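Exo-beta-1,3-galactanase (Bifidobacterium bifidum, PDB 5FLW) probably releases galactose from the non-reducing ends of beta-1,3-galactan chains by hydrolysis, as a family 43 glycoside hydrolase. Local coordinates at residues Y201-Q206 and G288-T293; K231-A234 and K239-D242; P277-P282 and L292-T297. All coordinates share one frame; numbering follows the deposited sequence.

Contact 1 (Y201-Q206 and G288-T293); sequences YWFGSQ and GVASLT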
loop_
_atom_site.group_PDB
_atom_site.type_symbol
_atom_site.label_atom_id
_atom_site.label_comp_id
_atom_site.label_asym_id
_atom_site.label_seq_id
_atom_site.Cartn_x
_atom_site.Cartn_y
_atom_site.Cartn_z
ATOM N N TYR A 201 7.051 0.281 -12.705
ATOM C CA TYR A 201 6.160 -0.874 -12.689
ATOM C C TYR A 201 5.048 -0.561 -11.693
ATOM O O TYR A 201 5.328 -0.245 -10.539
ATOM C CB TYR A 201 6.888 -2.159 -12.264
ATOM C CG TYR A 201 8.034 -2.632 -13.180
ATOM C CD1 TYR A 201 9.217 -1.902 -13.292
ATOM C CD2 TYR A 201 7.940 -3.843 -13.879
ATOM C CE1 TYR A 201 10.271 -2.340 -14.112
ATOM C CE2 TYR A 201 8.976 -4.295 -14.695
ATOM C CZ TYR A 201 10.141 -3.539 -14.814
ATOM O OH TYR A 201 11.186 -3.990 -15.613
ATOM N N TRP A 202 3.799 -0.645 -12.156
ATOM C CA TRP A 202 2.608 -0.287 -11.395
ATOM C C TRP A 202 1.727 -1.528 -11.298
ATOM O O TRP A 202 1.256 -2.041 -12.322
ATOM C CB TRP A 202 1.888 0.835 -12.156
ATOM C CG TRP A 202 0.613 1.400 -11.594
ATOM C CD1 TRP A 202 -0.083 0.990 -10.481
ATOM C CD2 TRP A 202 -0.138 2.497 -12.151
ATOM N NE1 TRP A 202 -1.215 1.768 -10.315
ATOM C CE2 TRP A 202 -1.269 2.702 -11.321
ATOM C CE3 TRP A 202 0.045 3.336 -13.265
ATOM C CZ2 TRP A 202 -2.224 3.700 -11.589
ATOM C CZ3 TRP A 202 -0.894 4.339 -13.520
ATOM C CH2 TRP A 202 -2.009 4.519 -12.674
ATOM N N PHE A 203 1.492 -1.999 -10.069
ATOM C CA PHE A 203 0.689 -3.183 -9.789
ATOM C C PHE A 203 -0.646 -2.777 -9.171
ATOM O O PHE A 203 -0.730 -1.772 -8.457
ATOM C CB PHE A 203 1.413 -4.113 -8.800
ATOM C CG PHE A 203 2.781 -4.543 -9.259
ATOM C CD1 PHE A 203 3.877 -3.689 -9.149
ATOM C CD2 PHE A 203 2.981 -5.805 -9.801
ATOM C CE1 PHE A 203 5.153 -4.102 -9.590
ATOM C CE2 PHE A 203 4.257 -6.220 -10.237
ATOM C CZ PHE A 203 5.330 -5.367 -10.122
ATOM N N GLY A 204 -1.682 -3.590 -9.416
ATOM C CA GLY A 204 -2.968 -3.384 -8.770
ATOM C C GLY A 204 -3.848 -4.614 -8.881
ATOM O O GLY A 204 -3.498 -5.603 -9.535
ATOM N N SER A 205 -5.006 -4.532 -8.228
ATOM C CA SER A 205 -5.964 -5.630 -8.162
ATOM C C SER A 205 -7.268 -5.280 -8.875
ATOM O O SER A 205 -7.713 -4.123 -8.869
ATOM C CB SER A 205 -6.275 -6.015 -6.712
ATOM O OG SER A 205 -6.584 -4.877 -5.927
ATOM N N GLN A 206 -7.888 -6.292 -9.481
ATOM C CA GLN A 206 -9.212 -6.065 -10.057
ATOM C C GLN A 206 -10.216 -5.800 -8.936
ATOM O O GLN A 206 -9.932 -5.999 -7.750
ATOM C CB GLN A 206 -9.651 -7.231 -10.957
ATOM C CG GLN A 206 -8.601 -7.608 -11.992
ATOM C CD GLN A 206 -9.065 -8.741 -12.911
ATOM O OE1 GLN A 206 -8.354 -9.739 -13.120
ATOM N NE2 GLN A 206 -10.258 -8.613 -13.460
ATOM N N GLY A 288 10.960 -5.121 -18.057
ATOM C CA GLY A 288 9.551 -4.920 -18.313
ATOM C C GLY A 288 8.675 -6.086 -17.949
ATOM O O GLY A 288 7.456 -6.023 -18.173
ATOM N N VAL A 289 9.241 -7.136 -17.373
ATOM C CA VAL A 289 8.488 -8.324 -17.018
ATOM C C VAL A 289 8.517 -8.480 -15.501
ATOM O O VAL A 289 9.585 -8.409 -14.882
ATOM C CB VAL A 289 9.031 -9.574 -17.728
ATOM C CG1 VAL A 289 8.235 -10.796 -17.293
ATOM C CG2 VAL A 289 8.945 -9.375 -19.203
ATOM N N ALA A 290 7.344 -8.666 -14.908
ATOM C CA ALA A 290 7.209 -8.961 -13.488
ATOM C C ALA A 290 6.587 -10.348 -13.341
ATOM O O ALA A 290 5.633 -10.685 -14.054
ATOM C CB ALA A 290 6.334 -7.918 -12.773
ATOM N N SER A 291 7.124 -11.158 -12.425
ATOM C CA SER A 291 6.697 -12.552 -12.347
ATOM C C SER A 291 6.698 -13.063 -10.910
ATOM O O SER A 291 7.701 -12.960 -10.196
ATOM C CB SER A 291 7.591 -13.439 -13.232
ATOM O OG SER A 291 7.362 -14.787 -12.905
ATOM N N LEU A 292 5.586 -13.653 -10.497
ATOM C CA LEU A 292 5.427 -14.136 -9.130
ATOM C C LEU A 292 5.157 -15.632 -9.187
ATOM O O LEU A 292 4.192 -16.055 -9.832
ATOM C CB LEU A 292 4.271 -13.397 -8.441
ATOM C CG LEU A 292 4.037 -13.624 -6.960
ATOM C CD1 LEU A 292 5.199 -13.034 -6.127
ATOM C CD2 LEU A 292 2.657 -13.034 -6.525
ATOM N N THR A 293 6.008 -16.430 -8.521
ATOM C CA THR A 293 5.950 -17.893 -8.589
ATOM C C THR A 293 6.040 -18.542 -7.213
ATOM O O THR A 293 6.956 -18.244 -6.439
ATOM C CB THR A 293 7.067 -18.472 -9.446
ATOM O OG1 THR A 293 7.039 -17.818 -10.718
ATOM C CG2 THR A 293 6.802 -19.899 -9.675
#

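Contact 2 (K231-A234 and K239-D242); sequences KLFA and KTYD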
loop_
_atom_site.group_PDB
_atom_site.type_symbol
_atom_site.label_atom_id
_atom_site.label_comp_id
_atom_site.label_asym_id
_atom_site.label_seq_id
_atom_site.Cartn_x
_atom_site.Cartn_y
_atom_site.Cartn_z
ATOM N N LYS A 231 -1.085 -6.616 -17.692
ATOM C CA LYS A 231 -0.704 -8.018 -17.797
ATOM C C LYS A 231 -0.658 -8.712 -16.449
ATOM O O LYS A 231 -0.486 -8.086 -15.414
ATOM C CB LYS A 231 0.678 -8.145 -18.432
ATOM C CG LYS A 231 0.759 -7.725 -19.885
ATOM C CD LYS A 231 2.177 -7.869 -20.403
ATOM C CE LYS A 231 2.272 -7.474 -21.866
ATOM N NZ LYS A 231 3.664 -7.592 -22.369
ATOM N N LEU A 232 -0.938 -9.915 -16.385
ATOM C CA LEU A 232 -0.872 -10.667 -15.150
ATOM C C LEU A 232 0.577 -10.891 -14.758
ATOM O O LEU A 232 1.422 -11.103 -15.616
ATOM C CB LEU A 232 -1.495 -12.051 -15.368
ATOM C CG LEU A 232 -2.961 -12.352 -15.050
ATOM C CD1 LEU A 232 -3.888 -11.629 -16.005
ATOM C CD2 LEU A 232 -3.223 -13.851 -15.101
ATOM N N PHE A 233 0.873 -10.844 -13.464
ATOM C CA PHE A 233 2.211 -11.202 -12.979
ATOM C C PHE A 233 2.317 -12.554 -12.269
ATOM O O PHE A 233 3.436 -13.057 -12.099
ATOM C CB PHE A 233 2.868 -10.091 -12.130
ATOM C CG PHE A 233 2.036 -9.609 -10.967
ATOM C CD1 PHE A 233 1.094 -8.594 -11.127
ATOM C CD2 PHE A 233 2.207 -10.167 -9.705
ATOM C CE1 PHE A 233 0.316 -8.147 -10.048
ATOM C CE2 PHE A 233 1.428 -9.726 -8.602
ATOM C CZ PHE A 233 0.491 -8.715 -8.786
ATOM N N ALA A 234 1.205 -13.132 -11.826
ATOM C CA ALA A 234 1.122 -14.490 -11.306
ATOM C C ALA A 234 0.393 -15.396 -12.306
ATOM O O ALA A 234 -0.230 -14.914 -13.260
ATOM C CB ALA A 234 0.374 -14.479 -9.969
ATOM N N LYS A 239 -5.198 -16.472 -8.865
ATOM C CA LYS A 239 -5.748 -15.378 -8.047
ATOM C C LYS A 239 -4.659 -14.691 -7.214
ATOM O O LYS A 239 -4.873 -14.348 -6.052
ATOM C CB LYS A 239 -6.903 -15.836 -7.141
ATOM C CG LYS A 239 -8.035 -16.608 -7.779
ATOM C CD LYS A 239 -8.772 -15.816 -8.808
ATOM C CE LYS A 239 -9.980 -16.637 -9.298
ATOM N NZ LYS A 239 -10.573 -16.139 -10.604
ATOM N N THR A 240 -3.476 -14.488 -7.816
ATOM C CA THR A 240 -2.344 -13.856 -7.123
ATOM C C THR A 240 -1.988 -14.652 -5.863
ATOM O O THR A 240 -1.758 -14.095 -4.783
ATOM C CB THR A 240 -2.621 -12.376 -6.807
ATOM O OG1 THR A 240 -3.347 -11.778 -7.890
ATOM C CG2 THR A 240 -1.319 -11.610 -6.642
ATOM N N TYR A 241 -2.033 -15.980 -5.986
ATOM C CA TYR A 241 -1.846 -16.888 -4.842
ATOM C C TYR A 241 -2.853 -16.598 -3.724
ATOM O O TYR A 241 -2.516 -16.536 -2.531
ATOM C CB TYR A 241 -0.388 -16.956 -4.384
ATOM C CG TYR A 241 0.426 -17.557 -5.495
ATOM C CD1 TYR A 241 0.226 -18.876 -5.864
ATOM C CD2 TYR A 241 1.331 -16.788 -6.232
ATOM C CE1 TYR A 241 0.933 -19.445 -6.904
ATOM C CE2 TYR A 241 2.053 -17.340 -7.275
ATOM C CZ TYR A 241 1.844 -18.678 -7.615
ATOM O OH TYR A 241 2.545 -19.300 -8.651
ATOM N N ASP A 242 -4.112 -16.422 -4.147
ATOM C CA ASP A 242 -5.241 -16.141 -3.263
ATOM C C ASP A 242 -4.938 -14.977 -2.317
ATOM O O ASP A 242 -5.012 -15.095 -1.090
ATOM C CB ASP A 242 -5.711 -17.396 -2.517
ATOM C CG ASP A 242 -7.009 -17.166 -1.743
ATOM O OD1 ASP A 242 -7.777 -16.245 -2.095
ATOM O OD2 ASP A 242 -7.255 -17.923 -0.774
#

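Contact 3 (P277-P282 and L292-T297); sequences PIVQMP and LTWSDT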
loop_
_atom_site.group_PDB
_atom_site.type_symbol
_atom_site.label_atom_id
_atom_site.label_comp_id
_atom_site.label_asym_id
_atom_site.label_seq_id
_atom_site.Cartn_x
_atom_site.Cartn_y
_atom_site.Cartn_z
ATOM N N PRO A 277 -4.333 -13.238 7.143
ATOM C CA PRO A 277 -2.916 -13.517 6.851
ATOM C C PRO A 277 -2.372 -12.588 5.765
ATOM O O PRO A 277 -3.088 -11.784 5.146
ATOM C CB PRO A 277 -2.934 -14.973 6.343
ATOM C CG PRO A 277 -4.205 -15.536 6.827
ATOM C CD PRO A 277 -5.198 -14.399 6.838
ATOM N N ILE A 278 -1.064 -12.721 5.526
ATOM C CA ILE A 278 -0.401 -12.101 4.380
ATOM C C ILE A 278 0.244 -13.199 3.532
ATOM O O ILE A 278 0.527 -14.310 4.006
ATOM C CB ILE A 278 0.665 -11.033 4.767
ATOM C CG1 ILE A 278 1.829 -11.684 5.551
ATOM C CG2 ILE A 278 0.006 -9.874 5.558
ATOM C CD1 ILE A 278 2.980 -10.737 5.862
ATOM N N VAL A 279 0.464 -12.868 2.268
ATOM C CA VAL A 279 1.284 -13.663 1.368
ATOM C C VAL A 279 2.555 -12.853 1.115
ATOM O O VAL A 279 2.495 -11.748 0.565
ATOM C CB VAL A 279 0.540 -13.987 0.058
ATOM C CG1 VAL A 279 1.491 -14.645 -0.939
ATOM C CG2 VAL A 279 -0.692 -14.886 0.329
ATOM N N GLN A 280 3.701 -13.397 1.527
ATOM C CA GLN A 280 4.980 -12.710 1.426
ATOM C C GLN A 280 5.902 -13.573 0.569
ATOM O O GLN A 280 6.150 -14.745 0.900
ATOM C CB GLN A 280 5.574 -12.513 2.811
ATOM C CG GLN A 280 6.916 -11.812 2.834
ATOM C CD GLN A 280 7.368 -11.512 4.267
ATOM O OE1 GLN A 280 6.698 -10.776 5.006
ATOM N NE2 GLN A 280 8.500 -12.085 4.663
ATOM N N MET A 281 6.386 -13.007 -0.541
ATOM C CA MET A 281 7.090 -13.797 -1.543
ATOM C C MET A 281 8.091 -12.909 -2.257
ATOM O O MET A 281 7.836 -11.710 -2.420
ATOM C CB MET A 281 6.107 -14.352 -2.591
ATOM C CG MET A 281 5.039 -15.320 -2.075
ATOM S SD MET A 281 3.799 -15.682 -3.341
ATOM C CE MET A 281 4.800 -16.587 -4.574
ATOM N N PRO A 282 9.196 -13.469 -2.752
ATOM C CA PRO A 282 10.020 -12.717 -3.707
ATOM C C PRO A 282 9.264 -12.577 -5.024
ATOM O O PRO A 282 8.464 -13.441 -5.403
ATOM C CB PRO A 282 11.258 -13.597 -3.873
ATOM C CG PRO A 282 10.736 -14.988 -3.668
ATOM C CD PRO A 282 9.620 -14.884 -2.661
ATOM N N LEU A 292 5.586 -13.653 -10.497
ATOM C CA LEU A 292 5.427 -14.136 -9.130
ATOM C C LEU A 292 5.157 -15.632 -9.187
ATOM O O LEU A 292 4.192 -16.055 -9.832
ATOM C CB LEU A 292 4.271 -13.397 -8.441
ATOM C CG LEU A 292 4.037 -13.624 -6.960
ATOM C CD1 LEU A 292 5.199 -13.034 -6.127
ATOM C CD2 LEU A 292 2.657 -13.034 -6.525
ATOM N N THR A 293 6.008 -16.430 -8.521
ATOM C CA THR A 293 5.950 -17.893 -8.589
ATOM C C THR A 293 6.040 -18.542 -7.213
ATOM O O THR A 293 6.956 -18.244 -6.439
ATOM C CB THR A 293 7.067 -18.472 -9.446
ATOM O OG1 THR A 293 7.039 -17.818 -10.718
ATOM C CG2 THR A 293 6.802 -19.899 -9.675
ATOM N N TRP A 294 5.118 -19.461 -6.938
ATOM C CA TRP A 294 5.177 -20.207 -5.688
ATOM C C TRP A 294 6.308 -21.243 -5.740
ATOM O O TRP A 294 6.719 -21.700 -6.805
ATOM C CB TRP A 294 3.846 -20.928 -5.450
ATOM C CG TRP A 294 3.625 -21.422 -4.070
ATOM C CD1 TRP A 294 3.875 -22.681 -3.596
ATOM C CD2 TRP A 294 3.101 -20.668 -2.952
ATOM N NE1 TRP A 294 3.517 -22.768 -2.259
ATOM C CE2 TRP A 294 3.050 -21.550 -1.838
ATOM C CE3 TRP A 294 2.669 -19.345 -2.789
ATOM C CZ2 TRP A 294 2.587 -21.148 -0.583
ATOM C CZ3 TRP A 294 2.193 -18.944 -1.540
ATOM C CH2 TRP A 294 2.155 -19.848 -0.451
ATOM N N SER A 295 6.786 -21.628 -4.559
ATOM C CA SER A 295 7.739 -22.718 -4.395
ATOM C C SER A 295 7.240 -23.667 -3.318
ATOM O O SER A 295 6.646 -23.247 -2.324
ATOM C CB SER A 295 9.098 -22.139 -3.987
ATOM O OG SER A 295 9.924 -23.169 -3.483
ATOM N N ASP A 296 7.509 -24.965 -3.522
ATOM C CA ASP A 296 7.120 -26.020 -2.587
ATOM C C ASP A 296 7.597 -25.773 -1.175
ATOM O O ASP A 296 7.015 -26.312 -0.222
ATOM C CB ASP A 296 7.810 -27.322 -2.992
ATOM C CG ASP A 296 7.183 -27.953 -4.182
ATOM O OD1 ASP A 296 6.050 -27.536 -4.511
ATOM O OD2 ASP A 296 7.820 -28.848 -4.787
ATOM N N THR A 297 8.743 -25.107 -1.032
ATOM C CA THR A 297 9.335 -24.851 0.278
ATOM C C THR A 297 8.610 -23.759 1.066
ATOM O O THR A 297 8.867 -23.602 2.266
ATOM C CB THR A 297 10.801 -24.473 0.116
ATOM O OG1 THR A 297 10.883 -23.228 -0.590
ATOM C CG2 THR A 297 11.516 -25.567 -0.663
HETATM O O HOH W 1 8.464 -15.246 -7.422
#

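Contact 1 (Y201-Q206 and G288-T293)
Tyr201 reaches from strand 199-205 to the turn just ahead of strand 289-291, and its ring grows more involved with that turn the farther out one goes. The CB leaves the strand toward the 288-293 segment, and chi1 of -62° sets CG anti to the carbonyl carbon, which aims the long axis of the ring at Gly288. Of the ring carbons, CE2 touches first, lying 3.7 Å from Gly288 CA, while Val289 N sits at the ring edge, close to its plane, 3.9 Å from Tyr201 CE2. Next comes CZ, 3.7 Å from Gly288 N. At the tip, the hydroxyl oxygen OH accepts a hydrogen bond from Gly288 N at 2.7 Å, with an N-H...O angle of 150°, somewhat bent. Glycine suits the turn because at a phi of 81° a side chain would collide with the carbonyl oxygen of the residue before.

Two residues on, Phe203 also points its CB across the gap but makes a purely apolar contact. The edge of its ring meets the methyl of Ala290, with CE2 3.7 Å and CZ 3.8 Å from Ala290 CB. A side chain as small as alanine suits this place, since the phenyl ring already spans most of the distance between the segments. The Phe203 ring also packs edge-to-face on Phe233.

A phenylalanine in place of Tyr201 would probably keep much of the ring packing but leave the Gly288 N-H without its acceptor and the turn less firmly fixed. Strand 199-205 belongs to one four-stranded antiparallel sheet and strand 289-291 is an edge strand of the next, so this is packing between adjacent blades of the five-bladed beta-propeller characteristic of family 43.

Contact 2 (K231-A234 and K239-D242)
Ala234 sets its methyl against the backbone of Thr240, CB to CA at 4.0 Å, and this is one of three apolar touches that join the segments. The same methyl comes within 4.3 Å of Tyr241 CE2, approaching the ring obliquely. The third touch is between branch and ring: Thr240 CG2 lies 3.9 Å from Phe233 CE2, again at a slant. Alanine suits a place where the two backbones come close, with 5.5 Å between Ala234 CA and Thr240 CA. A chi1 of 54° sets Phe233 CG between the backbone N and the carbonyl carbon, and from there the ring's far end leans to Thr240. Phe263 of strand 261-266 is touched by both Phe233 and Thr240, which extends this apolar patch into the next sheet.

Residues 239-242 all have positive phi, near 55°, and positive psi; they form a short left-handed helical turn, an unusual run for residues with side chains. It lies in the connection from strand 231-232, the last of one propeller blade, to strand 244-250, the first of the next.

Polar contacts are made with other parts of the chain. Threonine divides its two branches between the two kinds of chemistry: CG2, anti to the backbone N, serves Phe233, while OG1 is gripped twice, by Asn213 O and Asn215 N. Tyr241 likewise offers its ring to Ala234 and its hydroxyl to the backbone N of Trp294.

Contact 3 (P277-P282 and L292-T297)
Met281 pushes its side chain into the angle between Leu292 and Trp294, and each part of it fits a different surface. Near the strand, its CB lies against the Leu292 methyl CD1 at 3.9 Å. Farther out, SD approaches the indole obliquely, 3.9 Å from Trp294 CE3, the line from the six-membered ring's centre to the sulfur leaning 67° from the ring normal: a Met-aromatic contact. A bend at chi3 of 66° then turns the CE methyl in against the backbone, 3.3 Å from Thr293 O, and against Leu292 CG. An unbranched, flexible methionine suits this winding course better than a stiff, branched side chain could.

Val279, two residues back on the same face of the strand, brings CG1 to the edge of the indole, 4.4 Å from Trp294 CZ3. At the other end, Leu292 CD1 settles 3.4 Å from Pro282 O. That carbonyl also accepts a hydrogen bond from a water, at 2.7 Å, and the water in turn accepts one from Thr293 N, bridging the two backbones.

Residues 278-280 sit between strand 261-266 and the N-terminal residues Gly6 and Phe8, while strand 289-291, from which 292-297 runs on, joins the sheet farther along; Tyr241, from the helical turn 239-242, packs against Met281, Leu292 and Trp294 alike.

All three contacts lie around one blade boundary of the propeller. Contact 1 spans two blades and is mostly buried, as is contact 2, which lies within the connection between them; contact 3 stays within the last blade and its C-terminal extension and is only partly buried. Their chemistry differs: a direct hydrogen bond joins the segments of contact 1, contact 2 relies on apolar touches, and contact 3 adds a sulfur-aromatic pair and a bridging water. Contacts 1 and 3 share Leu292 and Thr293. Contact 2 touches both others, for Phe233 O lies 2.7 Å from Leu292 N, a probable hydrogen bond that ties the interblade connection to the segment common to both.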